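PDB 6RTE: cytochrome c from Pseudomonas aeruginosa, which acts as the dihydro-heme d1 dehydrogenase NirN in heme d1 biosynthesis, carrying a heme c and an eight-bladed beta-propeller. Local coordinates for residues 290-295 against 339-344; 411-416 against 436-441; 131-136 against 204-209; 149-154 against 182-187. All blocks are in the same frame, centred on the assembly; numbering follows the deposited sequence.

Interaction 1 of 4, residues 290-295 against 339-344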
loop_
_atom_site.group_PDB
_atom_site.type_symbol
_atom_site.label_atom_id
_atom_site.label_comp_id
_atom_site.label_asym_id
_atom_site.label_seq_id
_atom_site.Cartn_x
_atom_site.Cartn_y
_atom_site.Cartn_z
ATOM N N HIS A 290 17.559 12.712 7.940
ATOM C CA HIS A 290 18.547 12.216 6.984
ATOM C C HIS A 290 19.112 10.868 7.395
ATOM O O HIS A 290 20.329 10.683 7.430
ATOM C CB HIS A 290 19.668 13.235 6.836
ATOM C CG HIS A 290 19.205 14.547 6.312
ATOM N ND1 HIS A 290 19.377 14.922 5.000
ATOM C CD2 HIS A 290 18.551 15.568 6.915
ATOM C CE1 HIS A 290 18.873 16.130 4.821
ATOM N NE2 HIS A 290 18.361 16.541 5.967
ATOM N N GLU A 291 18.218 9.920 7.695
ATOM C CA GLU A 291 18.597 8.567 8.069
ATOM C C GLU A 291 17.675 7.578 7.382
ATOM O O GLU A 291 16.503 7.864 7.130
ATOM C CB GLU A 291 18.499 8.323 9.582
ATOM C CG GLU A 291 19.717 8.712 10.366
ATOM C CD GLU A 291 19.546 8.496 11.856
ATOM O OE1 GLU A 291 18.668 7.691 12.273
ATOM O OE2 GLU A 291 20.300 9.139 12.604
ATOM N N LEU A 292 18.214 6.408 7.087
ATOM C CA LEU A 292 17.390 5.238 6.817
ATOM C C LEU A 292 17.874 4.130 7.741
ATOM O O LEU A 292 19.027 4.128 8.187
ATOM C CB LEU A 292 17.430 4.810 5.354
ATOM C CG LEU A 292 18.689 4.194 4.759
ATOM C CD1 LEU A 292 18.669 2.691 4.923
ATOM C CD2 LEU A 292 18.800 4.566 3.291
ATOM N N TRP A 293 16.962 3.218 8.054
ATOM C CA TRP A 293 17.190 2.205 9.081
ATOM C C TRP A 293 17.127 0.817 8.463
ATOM O O TRP A 293 16.311 0.559 7.564
ATOM C CB TRP A 293 16.143 2.307 10.186
ATOM C CG TRP A 293 16.255 3.482 11.119
ATOM C CD1 TRP A 293 17.162 4.515 11.072
ATOM C CD2 TRP A 293 15.420 3.735 12.253
ATOM N NE1 TRP A 293 16.932 5.383 12.106
ATOM C CE2 TRP A 293 15.875 4.929 12.850
ATOM C CE3 TRP A 293 14.334 3.061 12.826
ATOM C CZ2 TRP A 293 15.280 5.464 13.992
ATOM C CZ3 TRP A 293 13.742 3.595 13.962
ATOM C CH2 TRP A 293 14.213 4.782 14.532
ATOM N N GLU A 294 17.997 -0.070 8.937
ATOM C CA GLU A 294 17.826 -1.508 8.774
ATOM C C GLU A 294 17.667 -2.105 10.166
ATOM O O GLU A 294 18.431 -1.765 11.079
ATOM C CB GLU A 294 19.013 -2.143 8.041
ATOM C CG GLU A 294 18.825 -3.617 7.726
ATOM C CD GLU A 294 19.958 -4.201 6.898
ATOM O OE1 GLU A 294 21.035 -3.564 6.801
ATOM O OE2 GLU A 294 19.773 -5.302 6.337
ATOM N N LEU A 295 16.666 -2.964 10.330
ATOM C CA LEU A 295 16.406 -3.642 11.597
ATOM C C LEU A 295 16.535 -5.150 11.392
ATOM O O LEU A 295 15.566 -5.802 10.953
ATOM C CB LEU A 295 15.019 -3.289 12.120
ATOM C CG LEU A 295 14.820 -1.842 12.595
ATOM C CD1 LEU A 295 14.429 -0.923 11.426
ATOM C CD2 LEU A 295 13.773 -1.774 13.673
ATOM N N ILE A 339 22.062 3.489 -3.268
ATOM C CA ILE A 339 22.819 3.310 -2.036
ATOM C C ILE A 339 23.133 1.832 -1.874
ATOM O O ILE A 339 22.296 0.975 -2.183
ATOM C CB ILE A 339 22.037 3.834 -0.812
ATOM C CG1 ILE A 339 22.002 5.365 -0.826
ATOM C CG2 ILE A 339 22.648 3.295 0.483
ATOM C CD1 ILE A 339 21.170 5.970 0.289
ATOM N N GLU A 340 24.332 1.533 -1.389
ATOM C CA GLU A 340 24.676 0.180 -0.973
ATOM C C GLU A 340 24.236 -0.004 0.476
ATOM O O GLU A 340 24.487 0.865 1.318
ATOM C CB GLU A 340 26.171 -0.079 -1.119
ATOM C CG GLU A 340 26.549 -1.522 -0.863
ATOM C CD GLU A 340 27.964 -1.839 -1.281
ATOM O OE1 GLU A 340 28.701 -0.905 -1.665
ATOM O OE2 GLU A 340 28.337 -3.030 -1.229
ATOM N N LEU A 341 23.579 -1.132 0.761
ATOM C CA LEU A 341 22.919 -1.294 2.055
ATOM C C LEU A 341 23.927 -1.488 3.184
ATOM O O LEU A 341 23.832 -0.832 4.227
ATOM C CB LEU A 341 21.938 -2.468 2.003
ATOM C CG LEU A 341 20.466 -2.092 1.845
ATOM C CD1 LEU A 341 19.588 -3.327 1.940
ATOM C CD2 LEU A 341 20.029 -1.070 2.889
ATOM N N ASP A 342 24.891 -2.392 3.001
ATOM C CA ASP A 342 25.900 -2.646 4.024
ATOM C C ASP A 342 26.522 -1.350 4.524
ATOM O O ASP A 342 26.263 -0.917 5.652
ATOM C CB ASP A 342 27.008 -3.553 3.482
ATOM C CG ASP A 342 26.498 -4.908 3.071
ATOM O OD1 ASP A 342 25.413 -5.298 3.549
ATOM O OD2 ASP A 342 27.183 -5.580 2.273
ATOM N N SER A 343 27.345 -0.728 3.678
ATOM C CA SER A 343 28.086 0.464 4.064
ATOM C C SER A 343 27.238 1.729 4.050
ATOM O O SER A 343 27.645 2.735 4.638
ATOM C CB SER A 343 29.280 0.645 3.128
ATOM O OG SER A 343 28.861 0.581 1.774
ATOM N N GLY A 344 26.076 1.705 3.405
ATOM C CA GLY A 344 25.305 2.920 3.243
ATOM C C GLY A 344 25.882 3.907 2.255
ATOM O O GLY A 344 25.372 5.029 2.149
HETATM O O HOH W 1 22.970 -1.831 6.719
#

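Interaction 2 of 4, residues 411-416 against 436-441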
loop_
_atom_site.group_PDB
_atom_site.type_symbol
_atom_site.label_atom_id
_atom_site.label_comp_id
_atom_site.label_asym_id
_atom_site.label_seq_id
_atom_site.Cartn_x
_atom_site.Cartn_y
_atom_site.Cartn_z
ATOM N N SER A 411 5.673 -13.999 -18.888
ATOM C CA SER A 411 5.172 -12.982 -19.808
ATOM C C SER A 411 6.320 -12.275 -20.523
ATOM O O SER A 411 7.354 -11.998 -19.911
ATOM C CB SER A 411 4.337 -11.934 -19.071
ATOM O OG SER A 411 3.800 -10.989 -19.981
ATOM N N PRO A 412 6.186 -11.960 -21.811
ATOM C CA PRO A 412 7.226 -11.187 -22.506
ATOM C C PRO A 412 7.066 -9.677 -22.420
ATOM O O PRO A 412 7.841 -8.963 -23.065
ATOM C CB PRO A 412 7.065 -11.660 -23.957
ATOM C CG PRO A 412 5.609 -11.925 -24.092
ATOM C CD PRO A 412 5.109 -12.375 -22.733
ATOM N N TYR A 413 6.103 -9.175 -21.647
ATOM C CA TYR A 413 5.847 -7.746 -21.558
ATOM C C TYR A 413 5.885 -7.285 -20.106
ATOM O O TYR A 413 5.630 -8.061 -19.180
ATOM C CB TYR A 413 4.476 -7.366 -22.143
ATOM C CG TYR A 413 4.105 -8.090 -23.413
ATOM C CD1 TYR A 413 4.633 -7.702 -24.641
ATOM C CD2 TYR A 413 3.209 -9.150 -23.391
ATOM C CE1 TYR A 413 4.290 -8.360 -25.806
ATOM C CE2 TYR A 413 2.852 -9.811 -24.554
ATOM C CZ TYR A 413 3.398 -9.414 -25.759
ATOM O OH TYR A 413 3.048 -10.075 -26.919
ATOM N N ALA A 414 6.204 -6.008 -19.926
ATOM C CA ALA A 414 5.973 -5.305 -18.671
ATOM C C ALA A 414 4.676 -4.513 -18.801
ATOM O O ALA A 414 4.506 -3.745 -19.754
ATOM C CB ALA A 414 7.137 -4.374 -18.331
ATOM N N TRP A 415 3.772 -4.695 -17.845
ATOM C CA TRP A 415 2.430 -4.132 -17.912
ATOM C C TRP A 415 2.373 -2.898 -17.020
ATOM O O TRP A 415 2.619 -2.991 -15.813
ATOM C CB TRP A 415 1.389 -5.163 -17.464
ATOM C CG TRP A 415 1.418 -6.478 -18.213
ATOM C CD1 TRP A 415 2.518 -7.238 -18.513
ATOM C CD2 TRP A 415 0.287 -7.196 -18.731
ATOM N NE1 TRP A 415 2.142 -8.371 -19.196
ATOM C CE2 TRP A 415 0.778 -8.371 -19.338
ATOM C CE3 TRP A 415 -1.087 -6.959 -18.739
ATOM C CZ2 TRP A 415 -0.059 -9.302 -19.948
ATOM C CZ3 TRP A 415 -1.918 -7.884 -19.350
ATOM C CH2 TRP A 415 -1.402 -9.039 -19.946
ATOM N N THR A 416 2.041 -1.747 -17.607
ATOM C CA THR A 416 1.967 -0.497 -16.854
ATOM C C THR A 416 0.764 0.304 -17.355
ATOM O O THR A 416 -0.104 -0.217 -18.061
ATOM C CB THR A 416 3.294 0.270 -16.956
ATOM O OG1 THR A 416 3.304 1.341 -16.003
ATOM C CG2 THR A 416 3.496 0.833 -18.358
ATOM N N GLU A 436 9.430 -1.274 -26.410
ATOM C CA GLU A 436 8.408 -0.436 -27.016
ATOM C C GLU A 436 7.038 -0.966 -26.621
ATOM O O GLU A 436 6.878 -2.141 -26.279
ATOM C CB GLU A 436 8.540 -0.394 -28.549
ATOM N N ILE A 437 6.048 -0.078 -26.661
ATOM C CA ILE A 437 4.666 -0.452 -26.383
ATOM C C ILE A 437 4.186 -1.377 -27.493
ATOM O O ILE A 437 3.820 -0.918 -28.578
ATOM C CB ILE A 437 3.759 0.788 -26.267
ATOM C CG1 ILE A 437 4.298 1.740 -25.193
ATOM C CG2 ILE A 437 2.329 0.371 -25.943
ATOM C CD1 ILE A 437 3.529 3.043 -25.077
ATOM N N ALA A 438 4.191 -2.686 -27.230
ATOM C CA ALA A 438 3.812 -3.660 -28.245
ATOM C C ALA A 438 2.303 -3.859 -28.326
ATOM O O ALA A 438 1.785 -4.185 -29.402
ATOM C CB ALA A 438 4.497 -5.001 -27.967
ATOM N N HIS A 439 1.585 -3.677 -27.219
ATOM C CA HIS A 439 0.144 -3.888 -27.195
ATOM C C HIS A 439 -0.487 -2.920 -26.205
ATOM O O HIS A 439 0.188 -2.355 -25.339
ATOM C CB HIS A 439 -0.213 -5.333 -26.816
ATOM C CG HIS A 439 0.269 -6.356 -27.797
ATOM N ND1 HIS A 439 1.528 -6.914 -27.732
ATOM C CD2 HIS A 439 -0.340 -6.924 -28.866
ATOM C CE1 HIS A 439 1.675 -7.780 -28.721
ATOM N NE2 HIS A 439 0.557 -7.805 -29.423
ATOM N N ARG A 440 -1.800 -2.734 -26.342
ATOM C CA ARG A 440 -2.565 -1.882 -25.441
ATOM C C ARG A 440 -3.878 -2.568 -25.092
ATOM O O ARG A 440 -4.468 -3.254 -25.928
ATOM C CB ARG A 440 -2.832 -0.512 -26.067
ATOM C CG ARG A 440 -1.579 0.215 -26.545
ATOM C CD ARG A 440 -1.931 1.443 -27.388
ATOM N NE ARG A 440 -1.455 2.684 -26.780
ATOM C CZ ARG A 440 -0.384 3.369 -27.181
ATOM N NH1 ARG A 440 -0.043 4.484 -26.546
ATOM N NH2 ARG A 440 0.345 2.954 -28.212
ATOM N N LEU A 441 -4.326 -2.384 -23.850
ATOM C CA LEU A 441 -5.558 -2.987 -23.351
ATOM C C LEU A 441 -6.437 -1.897 -22.754
ATOM O O LEU A 441 -5.973 -1.111 -21.924
ATOM C CB LEU A 441 -5.263 -4.070 -22.302
ATOM C CG LEU A 441 -4.576 -5.362 -22.763
ATOM C CD1 LEU A 441 -4.391 -6.301 -21.585
ATOM C CD2 LEU A 441 -5.360 -6.048 -23.862
#

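Interaction 3 of 4, residues 131-136 against 204-209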
loop_
_atom_site.group_PDB
_atom_site.type_symbol
_atom_site.label_atom_id
_atom_site.label_comp_id
_atom_site.label_asym_id
_atom_site.label_seq_id
_atom_site.Cartn_x
_atom_site.Cartn_y
_atom_site.Cartn_z
ATOM N N HIS A 131 -10.768 -15.274 16.433
ATOM C CA HIS A 131 -10.498 -16.677 16.089
ATOM C C HIS A 131 -9.004 -16.934 16.214
ATOM O O HIS A 131 -8.269 -16.933 15.218
ATOM C CB HIS A 131 -10.986 -17.006 14.673
ATOM C CG HIS A 131 -12.448 -16.760 14.463
ATOM N ND1 HIS A 131 -12.928 -15.622 13.855
ATOM C CD2 HIS A 131 -13.535 -17.499 14.786
ATOM C CE1 HIS A 131 -14.247 -15.668 13.813
ATOM N NE2 HIS A 131 -14.641 -16.801 14.365
ATOM N N PRO A 132 -8.515 -17.158 17.432
ATOM C CA PRO A 132 -7.078 -17.410 17.614
ATOM C C PRO A 132 -6.611 -18.615 16.805
ATOM O O PRO A 132 -7.291 -19.643 16.734
ATOM C CB PRO A 132 -6.946 -17.662 19.125
ATOM C CG PRO A 132 -8.205 -17.068 19.740
ATOM C CD PRO A 132 -9.267 -17.220 18.704
ATOM N N LEU A 133 -5.421 -18.483 16.205
ATOM C CA LEU A 133 -4.882 -19.555 15.370
ATOM C C LEU A 133 -4.744 -20.865 16.132
ATOM O O LEU A 133 -4.911 -21.945 15.553
ATOM C CB LEU A 133 -3.524 -19.154 14.811
ATOM C CG LEU A 133 -3.528 -18.217 13.609
ATOM C CD1 LEU A 133 -2.068 -17.879 13.302
ATOM C CD2 LEU A 133 -4.226 -18.844 12.425
ATOM N N ALA A 134 -4.411 -20.799 17.420
ATOM C CA ALA A 134 -4.303 -22.024 18.215
ATOM C C ALA A 134 -5.597 -22.825 18.205
ATOM O O ALA A 134 -5.569 -24.049 18.399
ATOM C CB ALA A 134 -3.910 -21.688 19.654
ATOM N N THR A 135 -6.739 -22.167 17.992
ATOM C CA THR A 135 -8.032 -22.838 18.028
ATOM C C THR A 135 -8.523 -23.278 16.655
ATOM O O THR A 135 -9.602 -23.861 16.564
ATOM C CB THR A 135 -9.104 -21.932 18.656
ATOM O OG1 THR A 135 -9.365 -20.826 17.778
ATOM C CG2 THR A 135 -8.657 -21.411 20.023
ATOM N N LEU A 136 -7.770 -23.007 15.592
ATOM C CA LEU A 136 -8.273 -23.307 14.264
ATOM C C LEU A 136 -7.499 -24.456 13.633
ATOM O O LEU A 136 -6.270 -24.519 13.765
ATOM C CB LEU A 136 -8.166 -22.084 13.347
ATOM C CG LEU A 136 -9.013 -20.855 13.691
ATOM C CD1 LEU A 136 -8.588 -19.691 12.825
ATOM C CD2 LEU A 136 -10.500 -21.135 13.513
ATOM N N LEU A 204 -5.327 -9.445 10.812
ATOM C CA LEU A 204 -4.761 -10.740 10.442
ATOM C C LEU A 204 -5.895 -11.658 10.014
ATOM O O LEU A 204 -6.841 -11.878 10.774
ATOM C CB LEU A 204 -3.986 -11.344 11.612
ATOM C CG LEU A 204 -3.481 -12.785 11.458
ATOM C CD1 LEU A 204 -2.656 -12.962 10.189
ATOM C CD2 LEU A 204 -2.681 -13.170 12.703
ATOM N N TYR A 205 -5.791 -12.209 8.801
ATOM C CA TYR A 205 -6.829 -13.041 8.209
ATOM C C TYR A 205 -6.236 -14.386 7.830
ATOM O O TYR A 205 -5.185 -14.444 7.187
ATOM C CB TYR A 205 -7.424 -12.355 6.975
ATOM C CG TYR A 205 -8.639 -13.033 6.394
ATOM C CD1 TYR A 205 -9.902 -12.781 6.904
ATOM C CD2 TYR A 205 -8.526 -13.899 5.316
ATOM C CE1 TYR A 205 -11.027 -13.383 6.364
ATOM C CE2 TYR A 205 -9.652 -14.512 4.771
ATOM C CZ TYR A 205 -10.891 -14.244 5.302
ATOM O OH TYR A 205 -11.999 -14.827 4.778
ATOM N N ASP A 206 -6.916 -15.460 8.219
ATOM C CA ASP A 206 -6.489 -16.827 7.946
ATOM C C ASP A 206 -7.188 -17.306 6.680
ATOM O O ASP A 206 -8.390 -17.581 6.694
ATOM C CB ASP A 206 -6.819 -17.730 9.129
ATOM C CG ASP A 206 -6.449 -19.190 8.880
ATOM O OD1 ASP A 206 -5.856 -19.505 7.825
ATOM O OD2 ASP A 206 -6.770 -20.017 9.753
ATOM N N LEU A 207 -6.436 -17.401 5.578
ATOM C CA LEU A 207 -7.048 -17.794 4.310
ATOM C C LEU A 207 -7.567 -19.220 4.354
ATOM O O LEU A 207 -8.581 -19.526 3.706
ATOM C CB LEU A 207 -6.048 -17.633 3.165
ATOM C CG LEU A 207 -5.706 -16.193 2.765
ATOM C CD1 LEU A 207 -4.455 -16.161 1.890
ATOM C CD2 LEU A 207 -6.886 -15.542 2.052
ATOM N N TYR A 208 -6.906 -20.112 5.101
ATOM C CA TYR A 208 -7.361 -21.498 5.131
ATOM C C TYR A 208 -8.735 -21.629 5.781
ATOM O O TYR A 208 -9.562 -22.436 5.339
ATOM C CB TYR A 208 -6.371 -22.396 5.878
ATOM C CG TYR A 208 -5.081 -22.670 5.153
ATOM C CD1 TYR A 208 -4.776 -22.035 3.960
ATOM C CD2 TYR A 208 -4.157 -23.566 5.678
ATOM C CE1 TYR A 208 -3.583 -22.264 3.312
ATOM C CE2 TYR A 208 -2.961 -23.812 5.031
ATOM C CZ TYR A 208 -2.681 -23.160 3.847
ATOM O OH TYR A 208 -1.499 -23.393 3.194
ATOM N N ASN A 209 -8.988 -20.879 6.840
ATOM C CA ASN A 209 -10.271 -20.973 7.532
ATOM C C ASN A 209 -11.216 -19.836 7.190
ATOM O O ASN A 209 -12.347 -19.824 7.682
ATOM C CB ASN A 209 -10.041 -21.034 9.042
ATOM C CG ASN A 209 -9.488 -22.390 9.482
ATOM O OD1 ASN A 209 -10.223 -23.360 9.588
ATOM N ND2 ASN A 209 -8.181 -22.450 9.707
#

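Interaction 4 of 4, residues 149-154 against 182-187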
loop_
_atom_site.group_PDB
_atom_site.type_symbol
_atom_site.label_atom_id
_atom_site.label_comp_id
_atom_site.label_asym_id
_atom_site.label_seq_id
_atom_site.Cartn_x
_atom_site.Cartn_y
_atom_site.Cartn_z
ATOM N N LEU A 149 -4.888 -18.301 -4.990
ATOM C CA LEU A 149 -5.885 -17.350 -4.517
ATOM C C LEU A 149 -5.458 -15.913 -4.789
ATOM O O LEU A 149 -4.284 -15.555 -4.644
ATOM C CB LEU A 149 -6.106 -17.508 -3.011
ATOM C CG LEU A 149 -6.703 -18.821 -2.507
ATOM C CD1 LEU A 149 -6.739 -18.794 -0.981
ATOM C CD2 LEU A 149 -8.084 -19.048 -3.094
ATOM N N PHE A 150 -6.432 -15.075 -5.132
ATOM C CA PHE A 150 -6.232 -13.633 -5.155
ATOM C C PHE A 150 -6.908 -12.996 -3.949
ATOM O O PHE A 150 -8.057 -13.317 -3.629
ATOM C CB PHE A 150 -6.804 -13.008 -6.426
ATOM C CG PHE A 150 -6.030 -13.323 -7.663
ATOM C CD1 PHE A 150 -5.017 -12.477 -8.088
ATOM C CD2 PHE A 150 -6.334 -14.443 -8.419
ATOM C CE1 PHE A 150 -4.317 -12.751 -9.245
ATOM C CE2 PHE A 150 -5.630 -14.728 -9.571
ATOM C CZ PHE A 150 -4.616 -13.877 -9.982
ATOM N N VAL A 151 -6.200 -12.088 -3.299
ATOM C CA VAL A 151 -6.808 -11.172 -2.343
ATOM C C VAL A 151 -7.140 -9.893 -3.105
ATOM O O VAL A 151 -6.245 -9.234 -3.651
ATOM C CB VAL A 151 -5.866 -10.900 -1.159
ATOM C CG1 VAL A 151 -6.467 -9.888 -0.183
ATOM C CG2 VAL A 151 -5.550 -12.204 -0.432
ATOM N N VAL A 152 -8.421 -9.552 -3.167
ATOM C CA VAL A 152 -8.899 -8.421 -3.967
ATOM C C VAL A 152 -9.432 -7.351 -3.032
ATOM O O VAL A 152 -10.346 -7.607 -2.238
ATOM C CB VAL A 152 -9.976 -8.847 -4.976
ATOM C CG1 VAL A 152 -10.402 -7.641 -5.821
ATOM C CG2 VAL A 152 -9.461 -9.942 -5.849
ATOM N N VAL A 153 -8.869 -6.153 -3.130
ATOM C CA VAL A 153 -9.272 -5.025 -2.292
ATOM C C VAL A 153 -10.381 -4.271 -3.019
ATOM O O VAL A 153 -10.183 -3.766 -4.133
ATOM C CB VAL A 153 -8.074 -4.120 -1.978
ATOM C CG1 VAL A 153 -8.503 -2.915 -1.157
ATOM C CG2 VAL A 153 -7.002 -4.902 -1.196
ATOM N N GLU A 154 -11.570 -4.245 -2.418
ATOM C CA GLU A 154 -12.717 -3.519 -2.978
ATOM C C GLU A 154 -12.814 -2.192 -2.225
ATOM O O GLU A 154 -13.480 -2.088 -1.192
ATOM C CB GLU A 154 -13.996 -4.335 -2.859
ATOM C CG GLU A 154 -13.992 -5.619 -3.673
ATOM C CD GLU A 154 -15.248 -6.444 -3.454
ATOM O OE1 GLU A 154 -15.210 -7.413 -2.652
ATOM O OE2 GLU A 154 -16.274 -6.118 -4.081
ATOM N N GLY A 182 -1.569 0.357 1.465
ATOM C CA GLY A 182 -0.275 -0.264 1.277
ATOM C C GLY A 182 -0.290 -1.650 0.673
ATOM O O GLY A 182 0.787 -2.194 0.394
ATOM N N GLY A 183 -1.460 -2.235 0.448
ATOM C CA GLY A 183 -1.527 -3.568 -0.105
ATOM C C GLY A 183 -1.217 -4.618 0.950
ATOM O O GLY A 183 -0.388 -4.412 1.838
ATOM N N PRO A 184 -1.875 -5.766 0.862
ATOM C CA PRO A 184 -1.707 -6.790 1.893
ATOM C C PRO A 184 -0.350 -7.466 1.806
ATOM O O PRO A 184 0.257 -7.558 0.738
ATOM C CB PRO A 184 -2.827 -7.791 1.572
ATOM C CG PRO A 184 -2.960 -7.698 0.091
ATOM C CD PRO A 184 -2.703 -6.252 -0.262
ATOM N N LYS A 185 0.100 -7.986 2.947
ATOM C CA LYS A 185 1.286 -8.823 3.002
ATOM C C LYS A 185 0.906 -10.218 3.487
ATOM O O LYS A 185 -0.088 -10.406 4.198
ATOM C CB LYS A 185 2.358 -8.227 3.922
ATOM C CG LYS A 185 2.841 -6.831 3.494
ATOM C CD LYS A 185 3.611 -6.861 2.170
ATOM C CE LYS A 185 4.389 -5.559 1.966
ATOM N NZ LYS A 185 3.504 -4.371 1.921
ATOM N N PHE A 186 1.725 -11.198 3.106
ATOM C CA PHE A 186 1.456 -12.590 3.376
ATOM C C PHE A 186 2.512 -13.175 4.300
ATOM O O PHE A 186 3.670 -12.736 4.319
ATOM C CB PHE A 186 1.417 -13.406 2.073
ATOM C CG PHE A 186 0.298 -13.027 1.144
ATOM C CD1 PHE A 186 0.467 -12.019 0.207
ATOM C CD2 PHE A 186 -0.924 -13.683 1.200
ATOM C CE1 PHE A 186 -0.565 -11.669 -0.665
ATOM C CE2 PHE A 186 -1.964 -13.343 0.334
ATOM C CZ PHE A 186 -1.785 -12.348 -0.604
ATOM N N SER A 187 2.102 -14.172 5.066
ATOM C CA SER A 187 3.054 -15.046 5.718
ATOM C C SER A 187 3.873 -15.805 4.666
ATOM O O SER A 187 3.443 -15.947 3.521
ATOM C CB SER A 187 2.318 -16.024 6.619
ATOM O OG SER A 187 1.418 -16.809 5.857
#

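Interaction 1 of 4, residues 290-295 against 339-344
L292 and I339 reach toward each other tip to tip, with L292 CD2 4.1 Å from I339 CD1. The other methyl of L292 takes a second, looser neighbour: CD1 lies 4.5 Å from L341 CD2. With chi1 at 70° the L292 CG is tucked in over its own backbone, and the fork of the two methyls spans I339, near the end of its strand, and L341 in the turn that follows. A weak bond from G344 N to E340 O (2.8 Å) helps shape this turn.

Beside the apolar patch a water ties the segments together, donating to E294 OE1 at 2.6 Å and to L341 O at 2.8 Å. R279 organises the acidic surroundings: it forms salt bridges with E294, through OE2, and with D342, and L341 packs on it. E294 OE1 and D342 OD1 are 5.7 Å apart. The contact joins two consecutive blades of the propeller, one holding strand 291-296 and the other strand 336-340. Its chemistry is mixed: the direct touch is aliphatic, while the polar link runs through a water, and the arginine probably offsets the repulsion between the two carboxylates.

Interaction 2 of 4, residues 411-416 against 436-441
The phenol of Y413 and the imidazole of H439 cross obliquely, their centroids 5.2 Å apart and their planes turned 74° against each other. The closest approach is Y413 OH to H439 CE1 at 3.2 Å, and H439 ND1 lies 3.7 Å from Y413 CE1, so the imidazole sits by the hydroxyl end of the tyrosine. In Y413 the CG lies beside the backbone N (chi1 -41°), which sends the ring across toward strand 437-441. P412 CG rests over one face of the Y413 ring, near its rim, and A438 CB comes to 4.0 Å from Y413 CE1.

A438 and H439 form a classic beta bulge opposite L429, and the tyrosine meets both. The two segments are the second and fourth strands of a four-stranded propeller blade, separated by strand 427-431. Their short axes pass 8.6 Å apart at 51°, and L429 of the intervening strand touches both Y413 and W415.

Further along, W415 meets L441, W415 CZ3 to L441 CD1 at 3.7 Å. The indole is held by its own segment: W415 NE1 donates to S411 OG in a nearly straight bond of 3.2 Å, with the oxygen close to the ring plane. F454 meets the indole edge-to-face, and A461 and L463 of the following blade receive W415 and L441 respectively.

Interaction 3 of 4, residues 131-136 against 204-209
L133 and L136 lie against the polar pair D206 and N209, leucine methyls and methylene on carboxylate and amide. Along 204-209, L204 comes first; it turns its side chain to the same side and touches L192, Y194 and V213. D206 follows at the end of the strand and takes both leucines: its OD2 is 3.6 Å from L136 CD1 and 3.9 Å from L133 CD2. A chi1 of 178° extends the carboxylate toward the leucines, and its oxygens also grip the chain ahead. D206 OD1 accepts from Y208 N (3.0 Å), which approaches from above the carboxylate plane. D206 OD2 accepts from N209 ND2 at 2.8 Å, on the syn side but tilted well out of the carboxylate plane, and also forms a salt bridge with R191. N209 closes the walk: its ND2 lies 3.7 Å from L136 CB, the two side chains alongside and running in opposite senses, and this nitrogen also donates to P137 O, just beyond L136.

In 131-136, T135 N and OG1 both bond to P132 O, which shapes the short 3-10 turn carrying L133. The arrangement is an Asx turn ending strand 201-206 of a propeller blade, with the connection that follows helix 120-126 strapped across it.

Interaction 4 of 4, residues 149-154 against 182-187
The backbones of strands 150-154 and 183-186 approach most closely at V151 and P184, whose CA atoms are 7.9 Å apart, so the contact is made by side chains; the two strands belong to different blades. V151 carries it with both of its methyls. V151 CG1, anti to the backbone N (chi1 177°), lies 4.1 Å from P184 CG, while V151 CG2 reaches the aromatic ring of F186, 3.8 Å from both F186 CZ and CE2. The valine thus bridges P184 and F186, two residues apart on the facing strand, one methyl to each. F186 has its CG beside the backbone N (chi1 -65°), which brings the far end of the ring, rather than its stem, to the valine. V153, two residues after V151, turns to the same side without close contact. F150 and V152 point away, to pack on strand 491-496.

All three touching groups are hydrocarbon. Ahead of P184, the chain turns a corner at G182, and G183 also has a positive phi (77°); this leads the strand into the proline.

V151 also touches V160 and I162 of strand 159-164 and F195 of strand 192-197. P184 packs on V193, F195 and Y495, and F186 on V193 and on V497, K500 and I501 of the C-terminal helix 497-501. Strand 150-154 is flanked by 159-164 and by 491-496, the C-terminal strand that closes the propeller ring, so the contact joins this closing blade to the next one, with helix 497-501 packed against F186.

The four contacts spread around the propeller. Interactions 3 and 4 are neighbours, their centres 16 Å apart, and they touch: L207 CD1 packs on F186 CE2 at 4.1 Å. Both reach the blade formed by strands between 180 and 217, interaction 3 at its 201-206 strand and interaction 4 at 183-186. Interactions 1 and 2 stand apart, with nearest atoms about 23 Å from each other, as do 2 and 3; the nearest atoms of interactions 2 and 4 are about 11 Å apart. Interactions 1 and 4 each join two consecutive blades, whereas interaction 2 lies within one and interaction 3 fastens the preceding connection. The 19 residues of the heme c pocket lie between 46 and 198, a span that also holds 131-136, 149-154 and 182-187; interactions 1 and 2 come later.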